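Pcza361.24 (Amycolatopsis orientalis, PDB 3G2M) transfers a methyl group from S-adenosyl-L-methionine to nitrogen of a glycopeptide, in the biosynthesis of glycopeptide antibiotics. Local coordinates at residues L261-F274 and G280-P292. Numbering follows the deposited sequence.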
loop_
_atom_site.group_PDB
_atom_site.type_symbol
_atom_site.label_atom_id
_atom_site.label_comp_id
_atom_site.label_asym_id
_atom_site.label_seq_id
_atom_site.Cartn_x
_atom_site.Cartn_y
_atom_site.Cartn_z
ATOM N N LEU A 261 10.733 4.912 7.830
ATOM C CA LEU A 261 11.757 5.898 8.166
ATOM C C LEU A 261 12.925 5.255 8.919
ATOM O O LEU A 261 14.088 5.477 8.574
ATOM C CB LEU A 261 11.153 7.047 8.974
ATOM C CG LEU A 261 10.304 8.036 8.172
ATOM C CD1 LEU A 261 9.446 8.869 9.119
ATOM C CD2 LEU A 261 11.204 8.926 7.318
ATOM N N VAL A 262 12.608 4.453 9.932
ATOM C CA VAL A 262 13.629 3.714 10.684
ATOM C C VAL A 262 14.436 2.789 9.764
ATOM O O VAL A 262 15.672 2.823 9.766
ATOM C CB VAL A 262 13.017 2.936 11.884
ATOM C CG1 VAL A 262 14.080 2.102 12.600
ATOM C CG2 VAL A 262 12.367 3.904 12.869
ATOM N N ARG A 263 13.738 1.990 8.961
ATOM C CA ARG A 263 14.403 1.109 8.004
ATOM C C ARG A 263 15.380 1.870 7.094
ATOM O O ARG A 263 16.440 1.349 6.756
ATOM C CB ARG A 263 13.367 0.356 7.174
ATOM C CG ARG A 263 13.931 -0.696 6.236
ATOM C CD ARG A 263 12.824 -1.606 5.696
ATOM N NE ARG A 263 11.952 -2.087 6.770
ATOM C CZ ARG A 263 10.668 -1.758 6.913
ATOM N NH1 ARG A 263 10.073 -0.960 6.032
ATOM N NH2 ARG A 263 9.972 -2.241 7.938
ATOM N N SER A 264 15.023 3.101 6.724
ATOM C CA SER A 264 15.842 3.918 5.825
ATOM C C SER A 264 17.031 4.592 6.508
ATOM O O SER A 264 17.863 5.208 5.832
ATOM C CB SER A 264 14.988 4.979 5.121
ATOM O OG SER A 264 14.690 6.057 5.995
ATOM N N GLY A 265 17.102 4.491 7.837
ATOM C CA GLY A 265 18.248 4.997 8.596
ATOM C C GLY A 265 17.976 6.191 9.500
ATOM O O GLY A 265 18.885 6.677 10.162
ATOM N N PHE A 266 16.734 6.672 9.523
ATOM C CA PHE A 266 16.353 7.774 10.409
ATOM C C PHE A 266 16.062 7.256 11.810
ATOM O O PHE A 266 15.676 6.101 11.987
ATOM C CB PHE A 266 15.095 8.498 9.890
ATOM C CG PHE A 266 15.346 9.431 8.737
ATOM C CD1 PHE A 266 15.720 10.754 8.961
ATOM C CD2 PHE A 266 15.206 8.990 7.427
ATOM C CE1 PHE A 266 15.948 11.635 7.886
ATOM C CE2 PHE A 266 15.434 9.860 6.343
ATOM C CZ PHE A 266 15.810 11.177 6.577
ATOM N N ASP A 267 16.248 8.129 12.796
ATOM C CA ASP A 267 15.699 7.956 14.131
ATOM C C ASP A 267 14.432 8.783 14.235
ATOM O O ASP A 267 14.488 9.998 14.080
ATOM C CB ASP A 267 16.677 8.473 15.192
ATOM C CG ASP A 267 17.831 7.533 15.442
ATOM O OD1 ASP A 267 17.765 6.355 15.023
ATOM O OD2 ASP A 267 18.808 7.987 16.077
ATOM N N VAL A 268 13.300 8.138 14.494
ATOM C CA VAL A 268 12.044 8.863 14.708
ATOM C C VAL A 268 11.965 9.250 16.187
ATOM O O VAL A 268 11.844 8.397 17.065
ATOM C CB VAL A 268 10.795 8.057 14.209
ATOM C CG1 VAL A 268 9.494 8.720 14.639
ATOM C CG2 VAL A 268 10.821 7.910 12.672
ATOM N N ILE A 269 12.073 10.546 16.454
ATOM C CA ILE A 269 12.270 11.027 17.831
ATOM C C ILE A 269 11.008 11.576 18.508
ATOM O O ILE A 269 11.007 11.827 19.716
ATOM C CB ILE A 269 13.430 12.064 17.918
ATOM C CG1 ILE A 269 13.182 13.245 16.975
ATOM C CG2 ILE A 269 14.770 11.380 17.622
ATOM C CD1 ILE A 269 14.176 14.399 17.124
ATOM N N ALA A 270 9.950 11.786 17.726
ATOM C CA ALA A 270 8.649 12.192 18.266
ATOM C C ALA A 270 7.537 11.991 17.247
ATOM O O ALA A 270 7.752 12.160 16.049
ATOM C CB ALA A 270 8.682 13.641 18.745
ATOM N N GLN A 271 6.359 11.608 17.738
ATOM C CA GLN A 271 5.136 11.505 16.933
ATOM C C GLN A 271 4.028 12.146 17.745
ATOM O O GLN A 271 3.690 11.661 18.832
ATOM C CB GLN A 271 4.738 10.050 16.675
ATOM C CG GLN A 271 5.799 9.124 16.125
ATOM C CD GLN A 271 5.295 7.685 16.022
ATOM O OE1 GLN A 271 4.156 7.433 15.620
ATOM N NE2 GLN A 271 6.140 6.745 16.390
ATOM N N THR A 272 3.467 13.233 17.229
ATOM C CA THR A 272 2.454 13.986 17.958
ATOM C C THR A 272 1.136 14.038 17.187
ATOM O O THR A 272 1.043 14.708 16.155
ATOM C CB THR A 272 2.927 15.422 18.274
ATOM O OG1 THR A 272 4.242 15.381 18.846
ATOM C CG2 THR A 272 1.965 16.105 19.250
ATOM N N PRO A 273 0.106 13.328 17.687
ATOM C CA PRO A 273 -1.215 13.435 17.070
ATOM C C PRO A 273 -1.824 14.827 17.258
ATOM O O PRO A 273 -1.592 15.476 18.284
ATOM C CB PRO A 273 -2.036 12.360 17.798
ATOM C CG PRO A 273 -1.335 12.152 19.089
ATOM C CD PRO A 273 0.118 12.380 18.817
ATOM N N PHE A 274 -2.573 15.282 16.258
ATOM C CA PHE A 274 -3.236 16.583 16.300
ATOM C C PHE A 274 -4.429 16.609 15.351
ATOM O O PHE A 274 -4.545 15.754 14.471
ATOM C CB PHE A 274 -2.251 17.721 15.984
ATOM C CG PHE A 274 -1.768 17.748 14.552
ATOM C CD1 PHE A 274 -2.380 18.575 13.614
ATOM C CD2 PHE A 274 -0.682 16.979 14.153
ATOM C CE1 PHE A 274 -1.928 18.619 12.299
ATOM C CE2 PHE A 274 -0.226 17.013 12.834
ATOM C CZ PHE A 274 -0.845 17.835 11.914
ATOM N N GLY A 280 -11.796 19.086 17.111
ATOM C CA GLY A 280 -12.383 17.776 16.853
ATOM C C GLY A 280 -11.397 16.651 17.099
ATOM O O GLY A 280 -10.413 16.822 17.830
ATOM N N ARG A 281 -11.664 15.497 16.488
ATOM C CA ARG A 281 -10.791 14.331 16.617
ATOM C C ARG A 281 -9.408 14.624 16.047
ATOM O O ARG A 281 -9.279 15.235 14.984
ATOM C CB ARG A 281 -11.396 13.099 15.921
ATOM C CG ARG A 281 -10.560 11.819 16.085
ATOM C CD ARG A 281 -11.068 10.657 15.236
ATOM N NE ARG A 281 -10.685 10.776 13.829
ATOM C CZ ARG A 281 -9.705 10.092 13.238
ATOM N NH1 ARG A 281 -8.974 9.212 13.913
ATOM N NH2 ARG A 281 -9.457 10.287 11.954
ATOM N N LYS A 282 -8.381 14.206 16.778
ATOM C CA LYS A 282 -7.021 14.231 16.264
ATOM C C LYS A 282 -6.943 13.236 15.103
ATOM O O LYS A 282 -7.119 12.031 15.292
ATOM C CB LYS A 282 -6.018 13.915 17.379
ATOM C CG LYS A 282 -5.954 15.005 18.458
ATOM C CD LYS A 282 -4.967 14.660 19.562
ATOM C CE LYS A 282 -4.524 15.901 20.331
ATOM N NZ LYS A 282 -5.582 16.441 21.228
ATOM N N ASP A 283 -6.734 13.760 13.898
ATOM C CA ASP A 283 -6.794 12.958 12.674
ATOM C C ASP A 283 -5.491 13.005 11.869
ATOM O O ASP A 283 -5.470 12.677 10.683
ATOM C CB ASP A 283 -7.977 13.406 11.805
ATOM C CG ASP A 283 -7.869 14.856 11.362
ATOM O OD1 ASP A 283 -6.983 15.580 11.850
ATOM O OD2 ASP A 283 -8.685 15.279 10.519
HETATM N N MSE A 284 -4.414 13.400 12.537
HETATM C CA MSE A 284 -3.128 13.586 11.900
HETATM C C MSE A 284 -2.020 13.448 12.926
HETATM O O MSE A 284 -2.231 13.709 14.109
HETATM C CB MSE A 284 -3.076 14.973 11.263
HETATM C CG MSE A 284 -2.054 15.134 10.179
HETATM SE SE MSE A 284 -2.577 16.660 9.094
HETATM C CE MSE A 284 -3.849 15.751 7.918
ATOM N N VAL A 285 -0.838 13.049 12.460
ATOM C CA VAL A 285 0.339 12.874 13.308
ATOM C C VAL A 285 1.504 13.711 12.749
ATOM O O VAL A 285 1.789 13.664 11.544
ATOM C CB VAL A 285 0.744 11.365 13.413
ATOM C CG1 VAL A 285 1.992 11.183 14.263
ATOM C CG2 VAL A 285 -0.390 10.544 13.998
ATOM N N LEU A 286 2.140 14.496 13.621
ATOM C CA LEU A 286 3.366 15.201 13.267
ATOM C C LEU A 286 4.565 14.382 13.720
ATOM O O LEU A 286 4.796 14.207 14.920
ATOM C CB LEU A 286 3.408 16.613 13.879
ATOM C CG LEU A 286 4.143 17.743 13.130
ATOM C CD1 LEU A 286 5.642 17.474 12.979
ATOM C CD2 LEU A 286 3.513 18.072 11.765
ATOM N N VAL A 287 5.325 13.895 12.741
ATOM C CA VAL A 287 6.467 13.008 12.975
ATOM C C VAL A 287 7.763 13.801 12.825
ATOM O O VAL A 287 7.929 14.545 11.858
ATOM C CB VAL A 287 6.445 11.802 11.983
ATOM C CG1 VAL A 287 7.733 10.975 12.056
ATOM C CG2 VAL A 287 5.224 10.912 12.233
ATOM N N GLU A 288 8.665 13.664 13.796
ATOM C CA GLU A 288 9.993 14.288 13.722
ATOM C C GLU A 288 11.052 13.209 13.572
ATOM O O GLU A 288 11.099 12.260 14.366
ATOM C CB GLU A 288 10.297 15.094 14.982
ATOM C CG GLU A 288 9.399 16.294 15.209
ATOM C CD GLU A 288 9.478 16.794 16.626
ATOM O OE1 GLU A 288 10.594 17.189 17.043
ATOM O OE2 GLU A 288 8.435 16.776 17.320
ATOM N N ALA A 289 11.914 13.362 12.570
ATOM C CA ALA A 289 12.964 12.377 12.326
ATOM C C ALA A 289 14.309 13.041 12.090
ATOM O O ALA A 289 14.393 14.109 11.476
ATOM C CB ALA A 289 12.601 11.472 11.150
ATOM N N VAL A 290 15.359 12.392 12.583
ATOM C CA VAL A 290 16.730 12.879 12.419
ATOM C C VAL A 290 17.666 11.727 12.051
ATOM O O VAL A 290 17.333 10.560 12.258
ATOM C CB VAL A 290 17.255 13.578 13.708
ATOM C CG1 VAL A 290 16.406 14.810 14.049
ATOM C CG2 VAL A 290 17.304 12.595 14.896
HETATM N N MSE A 291 18.837 12.055 11.520
HETATM C CA MSE A 291 19.862 11.046 11.264
HETATM C C MSE A 291 20.657 10.793 12.544
HETATM O O MSE A 291 20.965 11.740 13.263
HETATM C CB MSE A 291 20.787 11.493 10.131
HETATM C CG MSE A 291 20.106 11.549 8.768
HETATM SE SE MSE A 291 19.246 9.854 8.323
HETATM C CE MSE A 291 20.847 8.740 8.182
ATOM N N PRO A 292 20.984 9.517 12.840
ATOM C CA PRO A 292 21.754 9.179 14.044
ATOM C C PRO A 292 23.187 9.716 14.020
ATOM O O PRO A 292 23.636 10.256 13.004
ATOM C CB PRO A 292 21.777 7.643 14.036
ATOM C CG PRO A 292 20.717 7.223 13.064
ATOM C CD PRO A 292 20.640 8.317 12.058
HETATM O O HOH W 1 6.076 15.564 16.980
#
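T272 and L286 bond twice across an antiparallel ladder, T272 N to L286 O and L286 N to T272 O, each at 2.8 Å; the second is nearly straight (177°), although its N-H arrives from above the carbonyl plane. At the turn end of the hairpin, F274 carries its ring between its own backbone N and carbonyl carbon (chi1 69°), which folds it back over strand 284-290. There the CB of selenomethionine M284 lies 3.9 Å from the ring centroid of F274, a CH-pi contact over one face, while L286 N meets the ring edge in plane. A Met-aromatic contact closes the far end: SE of selenomethionine M291 sits over a face of F266, 3.8 Å from its centroid and 14° off the normal. Between them the register slips by one residue: E288 O accepts from I269 N while E288 N donates to A270 O, so I269 and A270 both face E288, a classic beta bulge. One water joins T272 OG1, L286 O and E288 OE2, donating to the last two; E288 OE1 has a salt bridge to K185. G265, with positive phi, leads from helix 254-263 into strand 267-274; G265 N to V262 O and F266 N to L261 O reach back, a Schellman motif. The two strands form the C-terminal antiparallel hairpin; strand 284-290 also pairs with strand 184-191, completing the 3-2-1-4-5-7-6 order of class I S-adenosylmethionine-dependent methyltransferases.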